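Local coordinates for protein superoxide dismutase [Mn], mitochondrial (Saccharomyces cerevisiae S288C, PDB 4F6E) that probably destroys superoxide radicals in mitochondria, converting them to hydrogen peroxide and oxygen at a manganese ion bound in each subunit, at residues 31-35 and 77-82; 99-103 and 198-203; 81-87 and 163-168. The protein carries 2 engineered substitutions. All coordinates share one frame; numbering follows the deposited sequence.

Contact 1 (31-35 and 77-82); sequences HQTYV and GFTNHC. With MN (manganese (II) ion), chain E.
His-31 offers a ring face to the CB of His-81 where two helices of the alpha-hairpin domain of an iron/manganese superoxide dismutase cross, helix 31-52 against helix 74-86, the short segments running at 139° to each other. The CB of His-81 stands 3.3 Å above the centre of the His-31 ring, a CH-pi contact almost exactly on the ring normal. With CG anti to the backbone N (chi1 -161°), His-31 reaches over to helix 74-86 and fits as a knob among Gly-77, Phe-78, His-81 and Cys-82. Its NE2 donates to Phe-78 O at 3.1 Å, meeting a lone pair in the carbonyl plane although the bond is bent to 139°; that oxygen also takes the helical N-H of Cys-82. The sulfur of Cys-82 lies at the edge of the same ring, and ND1 pairs with Trp-85. Tyr-34 lays one ring face over Gly-77 CA, 3.6 Å from CG of the tyrosine; a glycine suits this place because its bare CA leaves room for the ring. The Tyr-34 and His-81 rings are nearly parallel but slid apart. ND1 of His-81 donates in its ring plane to Gly-77 O at 2.7 Å, fixing the rotation of the imidazole whose NE2 binds manganese at 2.2 Å.

Contact 2 (99-103 and 198-203); sequences PTGAL and ASRRFD
The carboxylate oxygen OD1 of Asp-203 accepts a hydrogen bond of 2.8 Å from a water, which in turn accepts the backbone N-H of Leu-103 at 3.1 Å from Leu-103 N to the water oxygen. An aspartate suits this exposed turn of helix 198-204, since it can catch the loop through water without having to be buried. Inward from it, Leu-103 and Phe-202 carry the apolar part. CA of Leu-103 sits over one face of the Phe-202 ring, towards its rim, in a CH-pi contact, and CD1 presses on the same ring 3.8 Å from CD1 of Phe-202. CB of Ala-102 comes instead to the ring's edge, 3.7 Å from CE2 of Phe-202. Leu-103 holds CG anti to the backbone N (chi1 177°), pointing the branch at the helix, with CD2 3.8 Å from Ala-198 CB. The small Ala-198 and Ser-199 let the loop come close: Pro-99 CB is 3.4 Å from Ser-199 OG, while that hydroxyl bonds back to Trp-195 O. Thus the loop before helix 107-111 is fastened to the C-terminal helix chiefly by hydrophobic packing, and the polar link found here runs through a water, joining the two segments without a direct hydrogen bond.

Contact 3 (81-87 and 163-168); sequences HCLFWEN and PLVAID. With MN (manganese (II) ion), chain E.
Asn-87 grips Ala-166 with both ends of its amide. Ala-166 N donates to Asn-87 OD1 at 2.8 Å, nearly straight at 174° though 43° above the plane of the amide carbonyl, while Asn-87 ND2 returns a bond of 3.1 Å to Ala-166 O, lying close to the plane of its own amide. CG of Asn-87 sits between the backbone N and the carbonyl carbon (chi1 65°), turning the amide from the helix end toward the strand. OD1 also accepts from Arg-201 NH1, and Arg-201 NH2 serves Leu-83 O. In this way helix 74-86 of the alpha-hairpin domain is tied to strand 165-168, an outer strand of the three-stranded antiparallel sheet in the C-terminal domain. Were Asn-87 replaced by an alanine, the N-H and C=O of Ala-166 would probably lose their mates at the helix end, and Arg-201 one acceptor. Nearby, the small methyl of Ala-166 lets Leu-83 approach, and Leu-83 CD1 packs 3.6 Å from Pro-163 CG. Phe-84 turns one face to Asp-168 CB and an edge to Ala-166 O. Asp-168 OD2 binds manganese at 2.1 Å; its OD1 accepts from the metal-bound water at 2.9 Å and also pairs with Trp-170.

In the fold
Contacts 1 and 3 are both buried and both use helix 74-86, sharing His-81 and Cys-82; a probable hydrogen bond between His-31 ND1 and Trp-85 NE1 joins them. Contact 1 stays within the alpha-hairpin domain, whereas contact 3 spans the two domains, and together they supply two of the four protein ligands of manganese, with His-26 and His-172 completing the set. Both also touch the second subunit. Contact 2, its centre about 17 Å from the centre of the chain, is partly exposed and within the C-terminal domain. Arg-201, on its helix, reaches Asn-87 and Leu-164 of contact 3. Aromatic packing marks contact 1, direct amide bonding contact 3, and apolar packing with a water bridge contact 2.

Contact 1 (31-35 and 77-82)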
loop_
_atom_site.group_PDB
_atom_site.type_symbol
_atom_site.label_atom_id
_atom_site.label_comp_id
_atom_site.label_asym_id
_atom_site.label_seq_id
_atom_site.Cartn_x
_atom_site.Cartn_y
_atom_site.Cartn_z
ATOM N N HIS A 31 -9.930 7.010 20.929
ATOM C CA HIS A 31 -9.795 8.354 20.386
ATOM C C HIS A 31 -8.716 9.129 21.137
ATOM O O HIS A 31 -7.950 9.858 20.526
ATOM C CB HIS A 31 -11.134 9.095 20.409
ATOM C CG HIS A 31 -11.186 10.266 19.477
ATOM N ND1 HIS A 31 -12.305 11.062 19.351
ATOM C CD2 HIS A 31 -10.261 10.775 18.627
ATOM C CE1 HIS A 31 -12.067 12.010 18.460
ATOM N NE2 HIS A 31 -10.834 11.860 18.007
ATOM N N GLN A 32 -8.635 8.942 22.451
ATOM C CA GLN A 32 -7.601 9.613 23.241
ATOM C C GLN A 32 -6.194 9.220 22.787
ATOM O O GLN A 32 -5.289 10.054 22.768
ATOM C CB GLN A 32 -7.772 9.327 24.732
ATOM C CG GLN A 32 -6.763 10.068 25.607
ATOM C CD GLN A 32 -6.997 11.568 25.613
ATOM O OE1 GLN A 32 -8.070 12.033 25.993
ATOM N NE2 GLN A 32 -5.998 12.331 25.185
ATOM N N THR A 33 -6.010 7.954 22.424
ATOM C CA THR A 33 -4.708 7.493 21.947
ATOM C C THR A 33 -4.285 8.244 20.685
ATOM O O THR A 33 -3.123 8.656 20.550
ATOM C CB THR A 33 -4.705 5.982 21.717
ATOM O OG1 THR A 33 -4.872 5.321 22.980
ATOM C CG2 THR A 33 -3.394 5.538 21.076
ATOM N N TYR A 34 -5.227 8.462 19.770
ATOM C CA TYR A 34 -4.924 9.225 18.559
ATOM C C TYR A 34 -4.646 10.696 18.871
ATOM O O TYR A 34 -3.768 11.294 18.262
ATOM C CB TYR A 34 -6.053 9.113 17.529
ATOM C CG TYR A 34 -6.324 7.693 17.114
ATOM C CD1 TYR A 34 -5.304 6.889 16.621
ATOM C CD2 TYR A 34 -7.584 7.141 17.254
ATOM C CE1 TYR A 34 -5.541 5.577 16.260
ATOM C CE2 TYR A 34 -7.834 5.825 16.891
ATOM C CZ TYR A 34 -6.808 5.052 16.399
ATOM O OH TYR A 34 -7.062 3.750 16.043
ATOM N N VAL A 35 -5.394 11.275 19.807
ATOM C CA VAL A 35 -5.113 12.633 20.276
ATOM C C VAL A 35 -3.667 12.728 20.755
ATOM O O VAL A 35 -2.907 13.597 20.319
ATOM C CB VAL A 35 -6.059 13.040 21.435
ATOM C CG1 VAL A 35 -5.517 14.257 22.178
ATOM C CG2 VAL A 35 -7.474 13.289 20.912
ATOM N N GLY A 77 -6.622 9.201 12.769
ATOM C CA GLY A 77 -7.425 8.685 13.864
ATOM C C GLY A 77 -8.160 9.803 14.589
ATOM O O GLY A 77 -9.336 9.671 14.959
ATOM N N PHE A 78 -7.471 10.919 14.797
ATOM C CA PHE A 78 -8.113 12.054 15.431
ATOM C C PHE A 78 -9.267 12.567 14.571
ATOM O O PHE A 78 -10.381 12.766 15.069
ATOM C CB PHE A 78 -7.108 13.182 15.684
ATOM C CG PHE A 78 -7.748 14.469 16.111
ATOM C CD1 PHE A 78 -8.289 14.593 17.378
ATOM C CD2 PHE A 78 -7.825 15.546 15.240
ATOM C CE1 PHE A 78 -8.893 15.780 17.774
ATOM C CE2 PHE A 78 -8.417 16.731 15.632
ATOM C CZ PHE A 78 -8.953 16.848 16.898
ATOM N N THR A 79 -8.999 12.775 13.286
ATOM C CA THR A 79 -9.973 13.397 12.391
ATOM C C THR A 79 -11.180 12.486 12.169
ATOM O O THR A 79 -12.327 12.936 12.249
ATOM C CB THR A 79 -9.322 13.724 11.033
ATOM O OG1 THR A 79 -8.252 14.657 11.240
ATOM C CG2 THR A 79 -10.339 14.342 10.073
ATOM N N ASN A 80 -10.910 11.214 11.895
ATOM C CA ASN A 80 -11.988 10.283 11.553
ATOM C C ASN A 80 -12.950 10.089 12.706
ATOM O O ASN A 80 -14.162 10.013 12.497
ATOM C CB ASN A 80 -11.443 8.910 11.128
ATOM C CG ASN A 80 -10.841 8.910 9.729
ATOM O OD1 ASN A 80 -11.185 9.728 8.869
ATOM N ND2 ASN A 80 -9.931 7.964 9.494
ATOM N N HIS A 81 -12.425 10.010 13.927
ATOM C CA HIS A 81 -13.305 9.858 15.087
ATOM C C HIS A 81 -14.094 11.113 15.376
ATOM O O HIS A 81 -15.252 11.029 15.786
ATOM C CB HIS A 81 -12.558 9.342 16.320
ATOM C CG HIS A 81 -12.125 7.925 16.178
ATOM N ND1 HIS A 81 -10.963 7.566 15.527
ATOM C CD2 HIS A 81 -12.742 6.773 16.522
ATOM C CE1 HIS A 81 -10.861 6.250 15.519
ATOM N NE2 HIS A 81 -11.927 5.748 16.116
ATOM N N CYS A 82 -13.506 12.282 15.133
ATOM C CA CYS A 82 -14.286 13.514 15.288
ATOM C C CYS A 82 -15.474 13.513 14.335
ATOM O O CYS A 82 -16.594 13.851 14.731
ATOM C CB CYS A 82 -13.436 14.758 15.042
ATOM S SG CYS A 82 -12.328 15.161 16.413
HETATM MN MN MN E . -12.499 3.614 15.955
HETATM O O HOH W 1 -11.126 3.314 14.041
#

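Contact 2 (99-103 and 198-203)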
loop_
_atom_site.group_PDB
_atom_site.type_symbol
_atom_site.label_atom_id
_atom_site.label_comp_id
_atom_site.label_asym_id
_atom_site.label_seq_id
_atom_site.Cartn_x
_atom_site.Cartn_y
_atom_site.Cartn_z
ATOM N N PRO A 99 -32.188 12.436 5.486
ATOM C CA PRO A 99 -31.708 13.782 5.158
ATOM C C PRO A 99 -32.762 14.558 4.392
ATOM O O PRO A 99 -33.692 13.969 3.837
ATOM C CB PRO A 99 -30.508 13.510 4.256
ATOM C CG PRO A 99 -30.828 12.195 3.608
ATOM C CD PRO A 99 -31.506 11.398 4.690
ATOM N N THR A 100 -32.618 15.875 4.377
ATOM C CA THR A 100 -33.512 16.715 3.601
ATOM C C THR A 100 -32.688 17.626 2.704
ATOM O O THR A 100 -31.462 17.502 2.620
ATOM C CB THR A 100 -34.450 17.566 4.494
ATOM O OG1 THR A 100 -33.672 18.320 5.432
ATOM C CG2 THR A 100 -35.433 16.681 5.251
ATOM N N GLY A 101 -33.371 18.542 2.027
ATOM C CA GLY A 101 -32.710 19.525 1.196
ATOM C C GLY A 101 -31.956 18.953 0.011
ATOM O O GLY A 101 -32.347 17.933 -0.571
ATOM N N ALA A 102 -30.864 19.623 -0.330
ATOM C CA ALA A 102 -30.074 19.289 -1.506
ATOM C C ALA A 102 -29.509 17.865 -1.439
ATOM O O ALA A 102 -29.458 17.165 -2.452
ATOM C CB ALA A 102 -28.952 20.317 -1.701
ATOM N N LEU A 103 -29.107 17.430 -0.250
ATOM C CA LEU A 103 -28.545 16.086 -0.109
ATOM C C LEU A 103 -29.575 15.001 -0.440
ATOM O O LEU A 103 -29.265 14.019 -1.116
ATOM C CB LEU A 103 -27.997 15.865 1.304
ATOM C CG LEU A 103 -27.459 14.449 1.562
ATOM C CD1 LEU A 103 -26.364 14.074 0.560
ATOM C CD2 LEU A 103 -26.948 14.325 2.990
ATOM N N ALA A 198 -24.966 15.197 8.052
ATOM C CA ALA A 198 -24.591 14.868 6.672
ATOM C C ALA A 198 -25.047 15.939 5.680
ATOM O O ALA A 198 -24.281 16.330 4.793
ATOM C CB ALA A 198 -25.128 13.491 6.272
ATOM N N SER A 199 -26.278 16.419 5.851
ATOM C CA SER A 199 -26.832 17.463 4.987
ATOM C C SER A 199 -26.053 18.760 5.148
ATOM O O SER A 199 -25.758 19.443 4.162
ATOM C CB SER A 199 -28.307 17.699 5.297
ATOM O OG SER A 199 -29.087 16.544 5.019
ATOM N N ARG A 200 -25.704 19.089 6.389
ATOM C CA ARG A 200 -24.897 20.280 6.661
ATOM C C ARG A 200 -23.531 20.224 5.970
ATOM O O ARG A 200 -23.094 21.201 5.341
ATOM C CB ARG A 200 -24.723 20.488 8.174
ATOM C CG ARG A 200 -24.041 21.802 8.526
ATOM C CD ARG A 200 -23.486 21.825 9.948
ATOM N NE ARG A 200 -22.326 20.952 10.089
ATOM C CZ ARG A 200 -21.110 21.243 9.629
ATOM N NH1 ARG A 200 -20.891 22.394 8.995
ATOM N NH2 ARG A 200 -20.108 20.385 9.792
ATOM N N ARG A 201 -22.862 19.076 6.063
ATOM C CA ARG A 201 -21.577 18.879 5.410
ATOM C C ARG A 201 -21.704 18.974 3.890
ATOM O O ARG A 201 -20.846 19.546 3.225
ATOM C CB ARG A 201 -21.004 17.516 5.807
ATOM C CG ARG A 201 -20.671 17.429 7.258
ATOM C CD ARG A 201 -20.302 16.003 7.635
ATOM N NE ARG A 201 -19.896 15.902 9.027
ATOM C CZ ARG A 201 -19.648 14.745 9.640
ATOM N NH1 ARG A 201 -19.778 13.600 8.979
ATOM N NH2 ARG A 201 -19.276 14.733 10.907
ATOM N N PHE A 202 -22.777 18.397 3.355
ATOM C CA PHE A 202 -23.024 18.434 1.920
ATOM C C PHE A 202 -23.147 19.876 1.426
ATOM O O PHE A 202 -22.542 20.242 0.422
ATOM C CB PHE A 202 -24.290 17.653 1.568
ATOM C CG PHE A 202 -24.589 17.618 0.100
ATOM C CD1 PHE A 202 -23.949 16.707 -0.730
ATOM C CD2 PHE A 202 -25.526 18.482 -0.443
ATOM C CE1 PHE A 202 -24.222 16.676 -2.089
ATOM C CE2 PHE A 202 -25.813 18.447 -1.795
ATOM C CZ PHE A 202 -25.158 17.539 -2.618
ATOM N N ASP A 203 -23.903 20.690 2.152
ATOM C CA ASP A 203 -24.120 22.083 1.752
ATOM C C ASP A 203 -22.838 22.885 1.906
ATOM O O ASP A 203 -22.514 23.731 1.070
ATOM C CB ASP A 203 -25.229 22.717 2.590
ATOM C CG ASP A 203 -26.605 22.185 2.230
ATOM O OD1 ASP A 203 -26.711 21.512 1.187
ATOM O OD2 ASP A 203 -27.580 22.447 2.977
HETATM O O HOH W 2 -28.297 19.334 2.062
#

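Contact 3 (81-87 and 163-168)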
loop_
_atom_site.group_PDB
_atom_site.type_symbol
_atom_site.label_atom_id
_atom_site.label_comp_id
_atom_site.label_asym_id
_atom_site.label_seq_id
_atom_site.Cartn_x
_atom_site.Cartn_y
_atom_site.Cartn_z
ATOM N N HIS A 81 -12.425 10.010 13.927
ATOM C CA HIS A 81 -13.305 9.858 15.087
ATOM C C HIS A 81 -14.094 11.113 15.376
ATOM O O HIS A 81 -15.252 11.029 15.786
ATOM C CB HIS A 81 -12.558 9.342 16.320
ATOM C CG HIS A 81 -12.125 7.925 16.178
ATOM N ND1 HIS A 81 -10.963 7.566 15.527
ATOM C CD2 HIS A 81 -12.742 6.773 16.522
ATOM C CE1 HIS A 81 -10.861 6.250 15.519
ATOM N NE2 HIS A 81 -11.927 5.748 16.116
ATOM N N CYS A 82 -13.506 12.282 15.133
ATOM C CA CYS A 82 -14.286 13.514 15.288
ATOM C C CYS A 82 -15.474 13.513 14.335
ATOM O O CYS A 82 -16.594 13.851 14.731
ATOM C CB CYS A 82 -13.436 14.758 15.042
ATOM S SG CYS A 82 -12.328 15.161 16.413
ATOM N N LEU A 83 -15.242 13.111 13.089
ATOM C CA LEU A 83 -16.330 13.046 12.106
ATOM C C LEU A 83 -17.398 12.052 12.557
ATOM O O LEU A 83 -18.596 12.330 12.455
ATOM C CB LEU A 83 -15.801 12.642 10.725
ATOM C CG LEU A 83 -14.881 13.668 10.047
ATOM C CD1 LEU A 83 -14.173 13.084 8.844
ATOM C CD2 LEU A 83 -15.677 14.899 9.629
ATOM N N PHE A 84 -16.942 10.898 13.035
ATOM C CA PHE A 84 -17.813 9.799 13.447
ATOM C C PHE A 84 -18.777 10.261 14.525
ATOM O O PHE A 84 -19.992 10.110 14.373
ATOM C CB PHE A 84 -16.933 8.641 13.944
ATOM C CG PHE A 84 -17.671 7.350 14.193
ATOM C CD1 PHE A 84 -18.453 6.777 13.203
ATOM C CD2 PHE A 84 -17.535 6.686 15.407
ATOM C CE1 PHE A 84 -19.115 5.573 13.426
ATOM C CE2 PHE A 84 -18.183 5.478 15.631
ATOM C CZ PHE A 84 -18.972 4.922 14.644
ATOM N N TRP A 85 -18.266 10.849 15.603
ATOM C CA TRP A 85 -19.177 11.242 16.679
ATOM C C TRP A 85 -20.201 12.259 16.199
ATOM O O TRP A 85 -21.348 12.230 16.629
ATOM C CB TRP A 85 -18.459 11.822 17.904
ATOM C CG TRP A 85 -17.266 11.050 18.397
ATOM C CD1 TRP A 85 -16.032 11.573 18.676
ATOM C CD2 TRP A 85 -17.177 9.642 18.690
ATOM N NE1 TRP A 85 -15.188 10.590 19.114
ATOM C CE2 TRP A 85 -15.856 9.396 19.122
ATOM C CE3 TRP A 85 -18.070 8.569 18.604
ATOM C CZ2 TRP A 85 -15.409 8.126 19.477
ATOM C CZ3 TRP A 85 -17.622 7.302 18.965
ATOM C CH2 TRP A 85 -16.305 7.096 19.397
ATOM N N GLU A 86 -19.785 13.153 15.308
ATOM C CA GLU A 86 -20.681 14.197 14.831
ATOM C C GLU A 86 -21.759 13.677 13.883
ATOM O O GLU A 86 -22.814 14.308 13.747
ATOM C CB GLU A 86 -19.904 15.357 14.193
ATOM C CG GLU A 86 -19.197 16.249 15.219
ATOM C CD GLU A 86 -20.161 17.118 16.026
ATOM O OE1 GLU A 86 -21.056 17.754 15.424
ATOM O OE2 GLU A 86 -20.014 17.172 17.265
ATOM N N ASN A 87 -21.512 12.535 13.234
ATOM C CA ASN A 87 -22.572 11.948 12.409
ATOM C C ASN A 87 -23.327 10.781 13.053
ATOM O O ASN A 87 -23.950 9.988 12.349
ATOM C CB ASN A 87 -22.176 11.693 10.917
ATOM C CG ASN A 87 -21.068 10.645 10.708
ATOM O OD1 ASN A 87 -20.043 10.942 10.075
ATOM N ND2 ASN A 87 -21.289 9.408 11.170
ATOM N N PRO A 163 -16.145 14.373 3.434
ATOM C CA PRO A 163 -16.886 13.329 4.156
ATOM C C PRO A 163 -18.258 13.826 4.607
ATOM O O PRO A 163 -18.373 14.918 5.172
ATOM C CB PRO A 163 -15.981 13.013 5.355
ATOM C CG PRO A 163 -15.151 14.266 5.546
ATOM C CD PRO A 163 -14.953 14.839 4.160
ATOM N N LEU A 164 -19.289 13.029 4.338
ATOM C CA LEU A 164 -20.655 13.366 4.732
ATOM C C LEU A 164 -21.081 12.428 5.862
ATOM O O LEU A 164 -21.633 12.864 6.872
ATOM C CB LEU A 164 -21.613 13.234 3.545
ATOM C CG LEU A 164 -21.225 13.957 2.253
ATOM C CD1 LEU A 164 -22.323 13.786 1.235
ATOM C CD2 LEU A 164 -20.955 15.448 2.517
ATOM N N VAL A 165 -20.827 11.130 5.673
ATOM C CA VAL A 165 -21.049 10.131 6.729
ATOM C C VAL A 165 -19.815 9.256 6.814
ATOM O O VAL A 165 -19.384 8.672 5.815
ATOM C CB VAL A 165 -22.299 9.262 6.462
ATOM C CG1 VAL A 165 -22.482 8.223 7.582
ATOM C CG2 VAL A 165 -23.538 10.138 6.352
ATOM N N ALA A 166 -19.235 9.184 8.009
ATOM C CA ALA A 166 -18.123 8.278 8.267
ATOM C C ALA A 166 -18.629 7.103 9.107
ATOM O O ALA A 166 -19.276 7.322 10.121
ATOM C CB ALA A 166 -17.017 9.019 8.999
ATOM N N ILE A 167 -18.336 5.870 8.684
ATOM C CA ILE A 167 -18.675 4.684 9.474
ATOM C C ILE A 167 -17.408 3.885 9.780
ATOM O O ILE A 167 -16.682 3.469 8.879
ATOM C CB ILE A 167 -19.679 3.762 8.744
ATOM C CG1 ILE A 167 -20.948 4.533 8.354
ATOM C CG2 ILE A 167 -20.017 2.539 9.617
ATOM C CD1 ILE A 167 -21.780 5.030 9.532
ATOM N N ASP A 168 -17.141 3.703 11.068
ATOM C CA ASP A 168 -15.949 3.005 11.541
ATOM C C ASP A 168 -16.125 1.493 11.402
ATOM O O ASP A 168 -17.085 0.932 11.926
ATOM C CB ASP A 168 -15.740 3.383 13.010
ATOM C CG ASP A 168 -14.390 2.996 13.547
ATOM O OD1 ASP A 168 -13.552 2.399 12.836
ATOM O OD2 ASP A 168 -14.193 3.300 14.734
HETATM MN MN MN E . -12.499 3.614 15.955
HETATM O O HOH W 1 -11.126 3.314 14.041
#